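Local atomic coordinates of Lmo0740 protein (Listeria monocytogenes, PDB entry 4RFA), a protein that probably acts as a dimeric transcription regulator of the Crp family, pairing a cyclic nucleotide-binding-like beta domain with a C-terminal DNA-binding domain. Residues T35-I40 against S96-S101; G56-E61 against E102-Y107; N70-F75 against L186-R191; F75-N80 against A162-T167. All blocks are in the same frame, centred on the assembly; numbering follows the deposited sequence.

Contact 1 (T35-I40 against S96-S101)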
loop_
_atom_site.group_PDB
_atom_site.type_symbol
_atom_site.label_atom_id
_atom_site.label_comp_id
_atom_site.label_asym_id
_atom_site.label_seq_id
_atom_site.Cartn_x
_atom_site.Cartn_y
_atom_site.Cartn_z
ATOM N N THR A 35 0.398 -7.687 -24.800
ATOM C CA THR A 35 -0.198 -6.608 -25.612
ATOM C C THR A 35 -1.433 -6.019 -24.948
ATOM O O THR A 35 -2.040 -6.601 -24.009
ATOM C CB THR A 35 -0.691 -7.157 -26.976
ATOM O OG1 THR A 35 -1.595 -8.245 -26.739
ATOM C CG2 THR A 35 0.440 -7.559 -27.867
ATOM N N LEU A 36 -1.885 -4.914 -25.532
ATOM C CA LEU A 36 -2.993 -4.137 -24.998
ATOM C C LEU A 36 -4.176 -5.033 -24.557
ATOM O O LEU A 36 -4.561 -5.933 -25.251
ATOM C CB LEU A 36 -3.387 -3.144 -26.072
ATOM C CG LEU A 36 -4.618 -2.258 -25.906
ATOM C CD1 LEU A 36 -4.950 -1.499 -27.205
ATOM C CD2 LEU A 36 -5.846 -3.062 -25.519
ATOM N N ASN A 37 -4.750 -4.774 -23.397
ATOM C CA ASN A 37 -5.898 -5.544 -22.852
ATOM C C ASN A 37 -5.673 -6.969 -22.427
ATOM O O ASN A 37 -6.551 -7.548 -21.788
ATOM C CB ASN A 37 -7.166 -5.496 -23.721
ATOM C CG ASN A 37 -7.957 -4.213 -23.531
ATOM O OD1 ASN A 37 -8.597 -3.740 -24.471
ATOM N ND2 ASN A 37 -7.879 -3.621 -22.337
ATOM N N GLU A 38 -4.522 -7.539 -22.704
ATOM C CA GLU A 38 -4.220 -8.819 -22.091
ATOM C C GLU A 38 -4.208 -8.694 -20.588
ATOM O O GLU A 38 -3.853 -7.633 -20.092
ATOM C CB GLU A 38 -2.853 -9.285 -22.522
ATOM C CG GLU A 38 -2.817 -9.737 -23.955
ATOM C CD GLU A 38 -1.544 -10.491 -24.208
ATOM O OE1 GLU A 38 -0.633 -9.934 -24.861
ATOM O OE2 GLU A 38 -1.435 -11.605 -23.664
ATOM N N LYS A 39 -4.571 -9.775 -19.897
ATOM C CA LYS A 39 -4.483 -9.889 -18.459
ATOM C C LYS A 39 -3.162 -10.530 -18.032
ATOM O O LYS A 39 -2.756 -11.528 -18.557
ATOM C CB LYS A 39 -5.643 -10.737 -17.927
ATOM C CG LYS A 39 -7.022 -10.079 -18.047
ATOM C CD LYS A 39 -7.466 -9.434 -16.741
ATOM C CE LYS A 39 -8.438 -8.292 -16.960
ATOM N NZ LYS A 39 -9.531 -8.677 -17.903
ATOM N N ILE A 40 -2.510 -9.964 -17.045
ATOM C CA ILE A 40 -1.310 -10.569 -16.459
ATOM C C ILE A 40 -1.793 -11.439 -15.286
ATOM O O ILE A 40 -2.499 -10.958 -14.391
ATOM C CB ILE A 40 -0.346 -9.447 -16.000
ATOM C CG1 ILE A 40 0.172 -8.675 -17.223
ATOM C CG2 ILE A 40 0.814 -9.990 -15.177
ATOM C CD1 ILE A 40 0.829 -7.362 -16.872
ATOM N N SER A 96 -7.791 -7.596 -10.684
ATOM C CA SER A 96 -7.102 -8.186 -11.863
ATOM C C SER A 96 -6.241 -7.121 -12.579
ATOM O O SER A 96 -6.382 -5.938 -12.300
ATOM C CB SER A 96 -8.105 -8.795 -12.828
ATOM O OG SER A 96 -8.678 -7.814 -13.659
ATOM N N ILE A 97 -5.376 -7.544 -13.499
ATOM C CA ILE A 97 -4.292 -6.709 -14.011
ATOM C C ILE A 97 -4.276 -6.671 -15.518
ATOM O O ILE A 97 -4.069 -7.669 -16.127
ATOM C CB ILE A 97 -2.928 -7.214 -13.484
ATOM C CG1 ILE A 97 -2.935 -7.128 -11.957
ATOM C CG2 ILE A 97 -1.790 -6.398 -14.090
ATOM C CD1 ILE A 97 -1.725 -7.687 -11.243
ATOM N N THR A 98 -4.486 -5.496 -16.108
ATOM C CA THR A 98 -4.697 -5.351 -17.533
ATOM C C THR A 98 -3.664 -4.434 -18.129
ATOM O O THR A 98 -3.399 -3.355 -17.592
ATOM C CB THR A 98 -6.066 -4.700 -17.782
ATOM O OG1 THR A 98 -7.074 -5.473 -17.134
ATOM C CG2 THR A 98 -6.375 -4.549 -19.235
ATOM N N VAL A 99 -3.116 -4.833 -19.261
ATOM C CA VAL A 99 -2.105 -4.094 -19.948
ATOM C C VAL A 99 -2.758 -2.916 -20.613
ATOM O O VAL A 99 -3.742 -3.074 -21.337
ATOM C CB VAL A 99 -1.373 -4.990 -20.956
ATOM C CG1 VAL A 99 -0.387 -4.201 -21.788
ATOM C CG2 VAL A 99 -0.656 -6.095 -20.174
HETATM N N MSE A 100 -2.197 -1.739 -20.355
HETATM C CA MSE A 100 -2.779 -0.472 -20.783
HETATM C C MSE A 100 -2.117 0.147 -21.972
HETATM O O MSE A 100 -2.718 0.989 -22.684
HETATM C CB MSE A 100 -2.535 0.514 -19.650
HETATM C CG MSE A 100 -3.501 0.215 -18.540
HETATM SE SE MSE A 100 -5.127 1.205 -18.973
HETATM C CE MSE A 100 -6.340 -0.329 -19.274
ATOM N N SER A 101 -0.851 -0.219 -22.152
ATOM C CA SER A 101 -0.043 0.284 -23.235
ATOM C C SER A 101 -0.063 -0.758 -24.376
ATOM O O SER A 101 -0.682 -1.841 -24.269
ATOM C CB SER A 101 1.361 0.613 -22.730
ATOM O OG SER A 101 1.925 -0.512 -22.108
#

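Contact 2 (G56-E61 against E102-Y107)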
loop_
_atom_site.group_PDB
_atom_site.type_symbol
_atom_site.label_atom_id
_atom_site.label_comp_id
_atom_site.label_asym_id
_atom_site.label_seq_id
_atom_site.Cartn_x
_atom_site.Cartn_y
_atom_site.Cartn_z
ATOM N N GLY A 56 6.471 -0.625 -20.454
ATOM C CA GLY A 56 5.003 -0.616 -20.551
ATOM C C GLY A 56 4.253 -0.407 -19.225
ATOM O O GLY A 56 4.858 -0.318 -18.160
ATOM N N TYR A 57 2.922 -0.373 -19.311
ATOM C CA TYR A 57 2.066 0.017 -18.200
ATOM C C TYR A 57 0.908 -0.930 -18.118
ATOM O O TYR A 57 0.408 -1.429 -19.121
ATOM C CB TYR A 57 1.556 1.459 -18.389
ATOM C CG TYR A 57 2.664 2.488 -18.315
ATOM C CD1 TYR A 57 3.394 2.863 -19.426
ATOM C CD2 TYR A 57 2.981 3.070 -17.122
ATOM C CE1 TYR A 57 4.414 3.807 -19.326
ATOM C CE2 TYR A 57 3.977 3.984 -17.009
ATOM C CZ TYR A 57 4.702 4.345 -18.109
ATOM O OH TYR A 57 5.686 5.280 -17.937
ATOM N N ALA A 58 0.500 -1.237 -16.916
ATOM C CA ALA A 58 -0.750 -1.942 -16.746
ATOM C C ALA A 58 -1.598 -1.263 -15.697
ATOM O O ALA A 58 -1.137 -0.357 -15.019
ATOM C CB ALA A 58 -0.487 -3.395 -16.355
ATOM N N ALA A 59 -2.829 -1.746 -15.546
ATOM C CA ALA A 59 -3.754 -1.263 -14.520
ATOM C C ALA A 59 -4.268 -2.386 -13.698
ATOM O O ALA A 59 -4.663 -3.424 -14.237
ATOM C CB ALA A 59 -4.945 -0.553 -15.164
ATOM N N VAL A 60 -4.297 -2.174 -12.391
ATOM C CA VAL A 60 -4.936 -3.108 -11.476
ATOM C C VAL A 60 -6.410 -2.643 -11.251
ATOM O O VAL A 60 -6.665 -1.538 -10.779
ATOM C CB VAL A 60 -4.180 -3.127 -10.133
ATOM C CG1 VAL A 60 -4.715 -4.184 -9.208
ATOM C CG2 VAL A 60 -2.671 -3.317 -10.351
ATOM N N GLU A 61 -7.361 -3.515 -11.512
ATOM C CA GLU A 61 -8.783 -3.179 -11.446
ATOM C C GLU A 61 -9.485 -3.672 -10.193
ATOM O O GLU A 61 -9.287 -4.810 -9.796
ATOM C CB GLU A 61 -9.496 -3.825 -12.632
ATOM C CG GLU A 61 -8.825 -3.548 -13.972
ATOM C CD GLU A 61 -9.720 -3.868 -15.165
ATOM O OE1 GLU A 61 -10.850 -4.372 -14.935
ATOM O OE2 GLU A 61 -9.286 -3.619 -16.317
ATOM N N GLU A 102 0.574 -0.423 -25.487
ATOM C CA GLU A 102 0.493 -1.253 -26.684
ATOM C C GLU A 102 1.214 -2.567 -26.411
ATOM O O GLU A 102 0.730 -3.657 -26.764
ATOM C CB GLU A 102 1.079 -0.501 -27.874
ATOM C CG GLU A 102 0.345 0.817 -28.185
ATOM N N SER A 103 2.351 -2.458 -25.724
ATOM C CA SER A 103 3.025 -3.618 -25.155
ATOM C C SER A 103 3.671 -3.373 -23.794
ATOM O O SER A 103 3.849 -2.225 -23.345
ATOM C CB SER A 103 4.097 -4.137 -26.127
ATOM O OG SER A 103 5.199 -3.247 -26.122
ATOM N N LEU A 104 4.002 -4.497 -23.161
ATOM C CA LEU A 104 4.620 -4.559 -21.891
ATOM C C LEU A 104 5.481 -5.818 -21.816
ATOM O O LEU A 104 5.084 -6.893 -22.327
ATOM C CB LEU A 104 3.534 -4.568 -20.811
ATOM C CG LEU A 104 3.942 -4.711 -19.355
ATOM C CD1 LEU A 104 2.891 -4.055 -18.438
ATOM C CD2 LEU A 104 4.177 -6.164 -18.963
HETATM N N MSE A 105 6.648 -5.670 -21.199
HETATM C CA MSE A 105 7.618 -6.752 -21.011
HETATM C C MSE A 105 7.935 -6.851 -19.575
HETATM O O MSE A 105 8.182 -5.848 -18.934
HETATM C CB MSE A 105 8.980 -6.460 -21.622
HETATM C CG MSE A 105 10.094 -7.485 -21.274
HETATM SE SE MSE A 105 11.642 -7.035 -22.433
HETATM C CE MSE A 105 10.795 -7.375 -24.191
ATOM N N LEU A 106 7.997 -8.064 -19.071
ATOM C CA LEU A 106 8.462 -8.276 -17.714
ATOM C C LEU A 106 9.358 -9.464 -17.582
ATOM O O LEU A 106 9.436 -10.295 -18.483
ATOM C CB LEU A 106 7.260 -8.419 -16.780
ATOM C CG LEU A 106 6.311 -9.580 -16.986
ATOM C CD1 LEU A 106 6.947 -10.889 -16.558
ATOM C CD2 LEU A 106 5.047 -9.354 -16.192
ATOM N N TYR A 107 10.014 -9.544 -16.428
ATOM C CA TYR A 107 10.799 -10.708 -16.061
ATOM C C TYR A 107 10.145 -11.472 -14.920
ATOM O O TYR A 107 9.731 -10.909 -13.947
ATOM C CB TYR A 107 12.237 -10.289 -15.718
ATOM C CG TYR A 107 13.049 -10.042 -16.971
ATOM C CD1 TYR A 107 13.644 -11.083 -17.656
ATOM C CD2 TYR A 107 13.129 -8.773 -17.515
ATOM C CE1 TYR A 107 14.355 -10.850 -18.831
ATOM C CE2 TYR A 107 13.832 -8.530 -18.686
ATOM C CZ TYR A 107 14.442 -9.555 -19.330
ATOM O OH TYR A 107 15.110 -9.267 -20.487
#

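Contact 3 (N70-F75 against L186-R191)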
loop_
_atom_site.group_PDB
_atom_site.type_symbol
_atom_site.label_atom_id
_atom_site.label_comp_id
_atom_site.label_asym_id
_atom_site.label_seq_id
_atom_site.Cartn_x
_atom_site.Cartn_y
_atom_site.Cartn_z
ATOM N N ASN A 70 -14.693 -1.774 -14.712
ATOM C CA ASN A 70 -14.241 -1.618 -13.384
ATOM C C ASN A 70 -13.395 -0.365 -13.232
ATOM O O ASN A 70 -12.729 0.086 -14.158
ATOM C CB ASN A 70 -13.379 -2.791 -12.974
ATOM C CG ASN A 70 -14.165 -4.094 -12.820
ATOM O OD1 ASN A 70 -15.327 -4.108 -12.394
ATOM N ND2 ASN A 70 -13.490 -5.200 -13.099
ATOM N N TYR A 71 -13.395 0.137 -12.013
ATOM C CA TYR A 71 -12.485 1.173 -11.611
ATOM C C TYR A 71 -11.074 0.626 -11.628
ATOM O O TYR A 71 -10.844 -0.573 -11.560
ATOM C CB TYR A 71 -12.827 1.616 -10.194
ATOM C CG TYR A 71 -14.159 2.317 -10.047
ATOM C CD1 TYR A 71 -14.697 3.073 -11.080
ATOM C CD2 TYR A 71 -14.863 2.261 -8.839
ATOM C CE1 TYR A 71 -15.905 3.743 -10.932
ATOM C CE2 TYR A 71 -16.074 2.937 -8.674
ATOM C CZ TYR A 71 -16.592 3.676 -9.728
ATOM O OH TYR A 71 -17.788 4.351 -9.590
ATOM N N ILE A 72 -10.117 1.527 -11.658
ATOM C CA ILE A 72 -8.713 1.163 -11.620
ATOM C C ILE A 72 -8.187 1.621 -10.291
ATOM O O ILE A 72 -8.332 2.803 -9.941
ATOM C CB ILE A 72 -7.953 1.893 -12.718
ATOM C CG1 ILE A 72 -8.405 1.377 -14.076
ATOM C CG2 ILE A 72 -6.447 1.825 -12.472
ATOM C CD1 ILE A 72 -8.001 2.276 -15.249
ATOM N N SER A 73 -7.573 0.701 -9.563
ATOM C CA SER A 73 -7.104 0.986 -8.205
ATOM C C SER A 73 -5.765 1.631 -8.276
ATOM O O SER A 73 -5.479 2.533 -7.520
ATOM C CB SER A 73 -6.964 -0.329 -7.388
ATOM O OG SER A 73 -8.229 -0.986 -7.361
ATOM N N ILE A 74 -4.905 1.132 -9.158
ATOM C CA ILE A 74 -3.563 1.705 -9.257
ATOM C C ILE A 74 -2.940 1.265 -10.559
ATOM O O ILE A 74 -3.341 0.239 -11.078
ATOM C CB ILE A 74 -2.698 1.248 -8.009
ATOM C CG1 ILE A 74 -1.358 1.970 -7.934
ATOM C CG2 ILE A 74 -2.532 -0.242 -8.000
ATOM C CD1 ILE A 74 -0.667 1.807 -6.564
ATOM N N PHE A 75 -1.963 2.020 -11.065
ATOM C CA PHE A 75 -1.211 1.605 -12.214
ATOM C C PHE A 75 0.056 0.845 -11.841
ATOM O O PHE A 75 0.600 1.065 -10.807
ATOM C CB PHE A 75 -0.878 2.815 -13.069
ATOM C CG PHE A 75 -2.087 3.408 -13.712
ATOM C CD1 PHE A 75 -2.628 2.824 -14.857
ATOM C CD2 PHE A 75 -2.752 4.462 -13.128
ATOM C CE1 PHE A 75 -3.793 3.317 -15.434
ATOM C CE2 PHE A 75 -3.938 4.965 -13.692
ATOM C CZ PHE A 75 -4.466 4.383 -14.843
ATOM N N LEU A 186 -9.154 7.938 -17.097
ATOM C CA LEU A 186 -9.099 8.904 -16.031
ATOM C C LEU A 186 -10.285 8.736 -15.149
ATOM O O LEU A 186 -10.130 8.757 -13.946
ATOM C CB LEU A 186 -9.009 10.339 -16.556
ATOM C CG LEU A 186 -8.741 11.457 -15.572
ATOM C CD1 LEU A 186 -7.403 11.225 -14.900
ATOM C CD2 LEU A 186 -8.738 12.780 -16.326
ATOM N N ALA A 187 -11.465 8.558 -15.733
ATOM C CA ALA A 187 -12.654 8.359 -14.953
ATOM C C ALA A 187 -12.607 7.118 -14.070
ATOM O O ALA A 187 -13.114 7.121 -12.928
ATOM C CB ALA A 187 -13.868 8.275 -15.829
ATOM N N ARG A 188 -12.086 6.036 -14.622
ATOM C CA ARG A 188 -11.967 4.807 -13.881
ATOM C C ARG A 188 -10.994 4.965 -12.735
ATOM O O ARG A 188 -11.258 4.440 -11.639
ATOM C CB ARG A 188 -11.585 3.654 -14.784
ATOM C CG ARG A 188 -12.669 3.362 -15.819
ATOM C CD ARG A 188 -12.162 2.484 -16.923
ATOM N NE ARG A 188 -11.823 1.185 -16.419
ATOM C CZ ARG A 188 -10.983 0.380 -17.034
ATOM N NH1 ARG A 188 -10.425 0.770 -18.183
ATOM N NH2 ARG A 188 -10.719 -0.791 -16.506
ATOM N N TYR A 189 -9.914 5.729 -12.937
ATOM C CA TYR A 189 -8.921 5.909 -11.885
ATOM C C TYR A 189 -9.439 6.854 -10.812
ATOM O O TYR A 189 -9.076 6.747 -9.614
ATOM C CB TYR A 189 -7.627 6.368 -12.496
ATOM C CG TYR A 189 -6.466 6.650 -11.551
ATOM C CD1 TYR A 189 -5.866 5.665 -10.790
ATOM C CD2 TYR A 189 -5.898 7.920 -11.524
ATOM C CE1 TYR A 189 -4.745 5.934 -9.996
ATOM C CE2 TYR A 189 -4.794 8.197 -10.726
ATOM C CZ TYR A 189 -4.228 7.203 -9.962
ATOM O OH TYR A 189 -3.175 7.585 -9.190
ATOM N N CYS A 190 -10.257 7.815 -11.236
ATOM C CA CYS A 190 -10.911 8.734 -10.301
ATOM C C CYS A 190 -12.156 8.175 -9.643
ATOM O O CYS A 190 -12.750 8.837 -8.812
ATOM C CB CYS A 190 -11.243 10.083 -10.955
ATOM S SG CYS A 190 -9.756 10.957 -11.437
ATOM N N ARG A 191 -12.542 6.981 -10.060
ATOM C CA ARG A 191 -13.680 6.294 -9.504
ATOM C C ARG A 191 -14.923 7.239 -9.581
ATOM O O ARG A 191 -15.539 7.627 -8.577
ATOM C CB ARG A 191 -13.269 5.754 -8.109
ATOM C CG ARG A 191 -11.865 5.052 -8.091
ATOM C CD ARG A 191 -11.606 4.357 -6.748
ATOM N NE ARG A 191 -10.284 3.781 -6.328
ATOM C CZ ARG A 191 -9.039 4.009 -6.773
ATOM N NH1 ARG A 191 -8.762 4.857 -7.747
ATOM N NH2 ARG A 191 -8.016 3.363 -6.141
#

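Contact 4 (F75-N80 against A162-T167)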
loop_
_atom_site.group_PDB
_atom_site.type_symbol
_atom_site.label_atom_id
_atom_site.label_comp_id
_atom_site.label_asym_id
_atom_site.label_seq_id
_atom_site.Cartn_x
_atom_site.Cartn_y
_atom_site.Cartn_z
ATOM N N PHE A 75 -1.963 2.020 -11.065
ATOM C CA PHE A 75 -1.211 1.605 -12.214
ATOM C C PHE A 75 0.056 0.845 -11.841
ATOM O O PHE A 75 0.600 1.065 -10.807
ATOM C CB PHE A 75 -0.878 2.815 -13.069
ATOM C CG PHE A 75 -2.087 3.408 -13.712
ATOM C CD1 PHE A 75 -2.628 2.824 -14.857
ATOM C CD2 PHE A 75 -2.752 4.462 -13.128
ATOM C CE1 PHE A 75 -3.793 3.317 -15.434
ATOM C CE2 PHE A 75 -3.938 4.965 -13.692
ATOM C CZ PHE A 75 -4.466 4.383 -14.843
ATOM N N VAL A 76 0.543 0.013 -12.762
ATOM C CA VAL A 76 1.791 -0.718 -12.648
ATOM C C VAL A 76 2.734 -0.064 -13.640
ATOM O O VAL A 76 2.421 0.012 -14.826
ATOM C CB VAL A 76 1.540 -2.146 -13.146
ATOM C CG1 VAL A 76 2.841 -2.940 -13.323
ATOM C CG2 VAL A 76 0.544 -2.804 -12.227
ATOM N N LEU A 77 3.876 0.385 -13.152
ATOM C CA LEU A 77 4.864 1.131 -13.909
ATOM C C LEU A 77 6.116 0.301 -14.179
ATOM O O LEU A 77 6.375 -0.677 -13.476
ATOM C CB LEU A 77 5.292 2.374 -13.102
ATOM C CG LEU A 77 4.156 3.040 -12.352
ATOM C CD1 LEU A 77 4.634 4.204 -11.488
ATOM C CD2 LEU A 77 3.085 3.537 -13.315
ATOM N N PRO A 78 6.893 0.691 -15.208
ATOM C CA PRO A 78 8.222 0.152 -15.403
ATOM C C PRO A 78 9.020 0.228 -14.112
ATOM O O PRO A 78 8.954 1.245 -13.418
ATOM C CB PRO A 78 8.824 1.065 -16.509
ATOM C CG PRO A 78 7.654 1.604 -17.253
ATOM C CD PRO A 78 6.623 1.805 -16.136
ATOM N N TYR A 79 9.693 -0.864 -13.767
ATOM C CA TYR A 79 10.529 -1.025 -12.557
ATOM C C TYR A 79 9.787 -1.345 -11.272
ATOM O O TYR A 79 10.421 -1.493 -10.222
ATOM C CB TYR A 79 11.480 0.164 -12.366
ATOM C CG TYR A 79 12.161 0.522 -13.659
ATOM C CD1 TYR A 79 12.950 -0.418 -14.310
ATOM C CD2 TYR A 79 11.973 1.760 -14.264
ATOM C CE1 TYR A 79 13.562 -0.140 -15.515
ATOM C CE2 TYR A 79 12.584 2.054 -15.475
ATOM C CZ TYR A 79 13.379 1.096 -16.093
ATOM O OH TYR A 79 13.999 1.349 -17.298
ATOM N N ASN A 80 8.466 -1.495 -11.340
ATOM C CA ASN A 80 7.710 -2.084 -10.235
ATOM C C ASN A 80 7.929 -3.568 -10.056
ATOM O O ASN A 80 8.144 -4.323 -11.030
ATOM C CB ASN A 80 6.185 -1.876 -10.412
ATOM C CG ASN A 80 5.752 -0.428 -10.269
ATOM O OD1 ASN A 80 4.632 -0.078 -10.589
ATOM N ND2 ASN A 80 6.641 0.418 -9.818
ATOM N N ALA A 162 1.185 12.609 -12.987
ATOM C CA ALA A 162 2.290 13.451 -13.479
ATOM C C ALA A 162 3.561 13.050 -12.791
ATOM O O ALA A 162 4.605 12.920 -13.403
ATOM C CB ALA A 162 2.011 14.919 -13.236
ATOM N N VAL A 163 3.468 12.792 -11.504
ATOM C CA VAL A 163 4.617 12.292 -10.804
ATOM C C VAL A 163 5.003 10.893 -11.329
ATOM O O VAL A 163 6.180 10.625 -11.536
ATOM C CB VAL A 163 4.369 12.240 -9.293
ATOM C CG1 VAL A 163 5.527 11.516 -8.577
ATOM C CG2 VAL A 163 4.217 13.652 -8.745
ATOM N N GLU A 164 4.048 10.017 -11.543
ATOM C CA GLU A 164 4.387 8.656 -11.875
ATOM C C GLU A 164 4.893 8.447 -13.267
ATOM O O GLU A 164 5.757 7.667 -13.482
ATOM C CB GLU A 164 3.168 7.782 -11.735
ATOM C CG GLU A 164 2.937 7.270 -10.360
ATOM C CD GLU A 164 1.589 6.637 -10.211
ATOM O OE1 GLU A 164 0.933 6.358 -11.206
ATOM O OE2 GLU A 164 1.193 6.411 -9.080
HETATM N N MSE A 165 4.316 9.145 -14.212
HETATM C CA MSE A 165 4.275 8.716 -15.546
HETATM C C MSE A 165 4.310 9.852 -16.483
HETATM O O MSE A 165 4.077 9.667 -17.667
HETATM C CB MSE A 165 2.828 8.353 -15.510
HETATM C CG MSE A 165 2.483 7.136 -16.295
HETATM SE SE MSE A 165 0.565 7.058 -16.361
HETATM C CE MSE A 165 0.524 5.605 -15.086
ATOM N N GLY A 166 4.535 11.042 -15.981
ATOM C CA GLY A 166 4.472 12.204 -16.827
ATOM C C GLY A 166 5.810 12.537 -17.418
ATOM O O GLY A 166 6.828 12.245 -16.840
ATOM N N THR A 167 5.802 13.168 -18.574
ATOM C CA THR A 167 7.050 13.569 -19.187
ATOM C C THR A 167 7.110 15.050 -19.547
ATOM O O THR A 167 6.317 15.542 -20.329
ATOM C CB THR A 167 7.372 12.695 -20.395
ATOM O OG1 THR A 167 6.162 12.243 -20.995
ATOM C CG2 THR A 167 8.128 11.496 -19.949
HETATM O O HOH W 1 -1.102 4.573 -10.112
#

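Contact 1 (T35-I40 against S96-S101)
Three backbone hydrogen bonds tie Asn37, Glu38 and Ile40 to the strand end Ile97-Val99. Asn37 N reaches Val99 O at 2.9 Å, Val99 N gives a straight bond to Glu38 O at 3.0 Å, and Ile40 N completes the set on Ile97 O. Lys39 and Thr98 lie opposite each other as a single beta bridge. Asn37 suits its place at the third position of the type II turn Thr35-Glu38, since asparagine tolerates the positive phi of 68° there.

Apolar packing occupies one side. Ile40 sets CD1 against Val99 CG2 at 3.8 Å, the two side chains crossing nearly at right angles, while its CB rests on Ile97 CG2. Beta-branched residues suit these extended backbones.

On the other side the contacts are mixed. The Lys39 chain, bent at chi2 (-99°), lays its CE 3.1 Å from Thr98 OG1 and also beside Ser96 OG. Those hydroxyls are bonded to Glu61 and Glu63 respectively, and the lysine ammonium, in the neighbourhood of the Glu61 carboxylate, is probably favoured electrostatically.

Strand 58-62 pairs with the far edge of strand 95-99, and Ile40 and Val99 both pack on Tyr34 of strand 29-35 and Leu104 of strand 103-110.

Contact 2 (G56-E61 against E102-Y107)
Gly56 crosses over the backbone of Ser103 and Leu104 with its CA 4.2 Å from Leu104 CA, and from there the two chains diverge. No hydrogen bond joins them. The one polar approach is a CA-H...O contact, Gly56 CA to Ser103 O at 3.4 Å, with an angle of 133° at the hydrogen. Glycine is required here on two counts: a CB would run into Ser103 O and Leu104 CA, and at a phi of 88° with psi near 180° it would also collide with the carbonyl oxygen of the residue before. The bare CA therefore lets the chain pass from strand 49-55 into strand 58-62 while lying directly on strand 103-110.

One side chain does nearly all the remaining work. Leu104 directs its CB at the other segment, and with CG anti to the backbone N (chi1 177°) its CD1 branch is laid along the Gly56-Ala58 backbone. That methyl lies 3.7 Å from Tyr57 O and 4.0 Å from Ala58 CB. The small alanine leaves room for the leucine branch. Ile97 packs on the Ala58 methyl from the neighbouring strand 95-99; Ile40 and Val99 pack on Leu104. Tyr57 CB points away from Leu104, and its ring meets that of Phe180.

Polar links run through a neighbour: Ser101 OG is hydrogen-bonded to both Ser103 O and Tyr57 N, bridging the segments from outside. The chemistry is thus that of van der Waals packing between two sheets of the beta domain, in which close backbone approach and one buried leucine, rather than direct hydrogen bonds, hold the crossing.

Contact 3 (N70-F75 against L186-R191)
Tyr71 and Ile72 lie across the end of helix 183-189, with Tyr71 CA 4.3 Å from Arg188 CA, and Ile72 N bonds to Arg188 O from above the carbonyl plane at 3.1 Å. Arg188 reaches back with its chain bent at chi3 (65°), which turns NE onto Asn70 O. This bond is 2.7 Å long, nearly straight, and lies in the guanidinium plane; NH2 adds only a weak bond to the same oxygen and makes a salt bridge with Glu61. Ile72 CD1 sits over the centre of the guanidinium face, where a flat cation accepts an apolar methyl. Arginine suits the position because its several N-H groups can serve a carbonyl and a carboxylate together.

The helix finishes in a Schellman motif, with Arg191 at positive phi. In a Crp-like architecture this helix would belong to the C-terminal DNA-binding domain, probably as the first helix of a helix-turn-helix with 194-206, consistent with an interface between domains. The strand carries a classic beta bulge, in which Ser73 and Ile74 both face Val60.

At the turn itself, Arg191 CA lies over the face of the Tyr71 ring as a CH-pi contact, 3.7 Å from the ring centroid. The arginine chain runs extended; in the modelled conformer, one of two, NH2 donates a less certain hydrogen bond to Ser73 O, 3.0 Å away on a lone pair. Phe75 CE2 meets one face of the Tyr189 ring, 3.6 Å from Tyr189 CD1, with the planes inclined at 53°. Tyr189 OH is hydrogen-bonded to Asn160 ND2, which satisfies its polar end.

Contact 4 (F75-N80 against A162-T167)
Leu77 faces the last turn of helix 150-165, where its CD1 packs on Glu164 and its CD2 mainly on Met165. Its CB is aimed at the helix, and CG, turned anti to the carbonyl carbon (chi1 -38°), forks there. CD1 lies 3.7 Å from Glu164 CG and also near Glu164 CB, and so uses the aliphatic part of the glutamate. CD2 meets Met165 CE at 3.7 Å. A branched leucine suits this place because one residue fills both sites.

The same CE methyl of Met165, a selenomethionine, lies 3.7 Å from Phe75 CG. Its SE stands above the face of the Phe75 ring, 5.4 Å from the centroid, a distant Met-aromatic contact. The long, flexible side chain, bent at chi3, reaches both partners.

The carboxylate of Glu164 is engaged separately. A water donates to Glu164 OE1 and accepts from Phe75 N, each at 2.9 Å, while OE2 forms a salt bridge with Arg138. That arginine also binds Phe75 O, so strand and helix share a polar link beside the apolar one.

The contact thus lies between the end of strand 72-76 with the turn that follows it, backed by strand 58-62, and helix 150-165, with Arg138 reaching in from helix 126-143.

How the contacts relate
Contacts 1 and 2 belong together, their centres about 6 Å apart: strand 58-62 pairs with strand 95-99, Ala59 N lying 2.7 Å from Thr98 O. On its other edge the same strand pairs with 72-76, bringing in contacts 3 and 4; Val60 O to Ser73 N is 2.7 Å and Ala58 O to Val76 N 2.8 Å. Contacts 3 and 4, with centres about 15 Å apart, share Phe75. Contacts 1 and 2 thus lie within the beta domain, while 3 and 4 probably join it to the C-terminal domain. Glu61 links the two groups by binding Thr98 and Arg188.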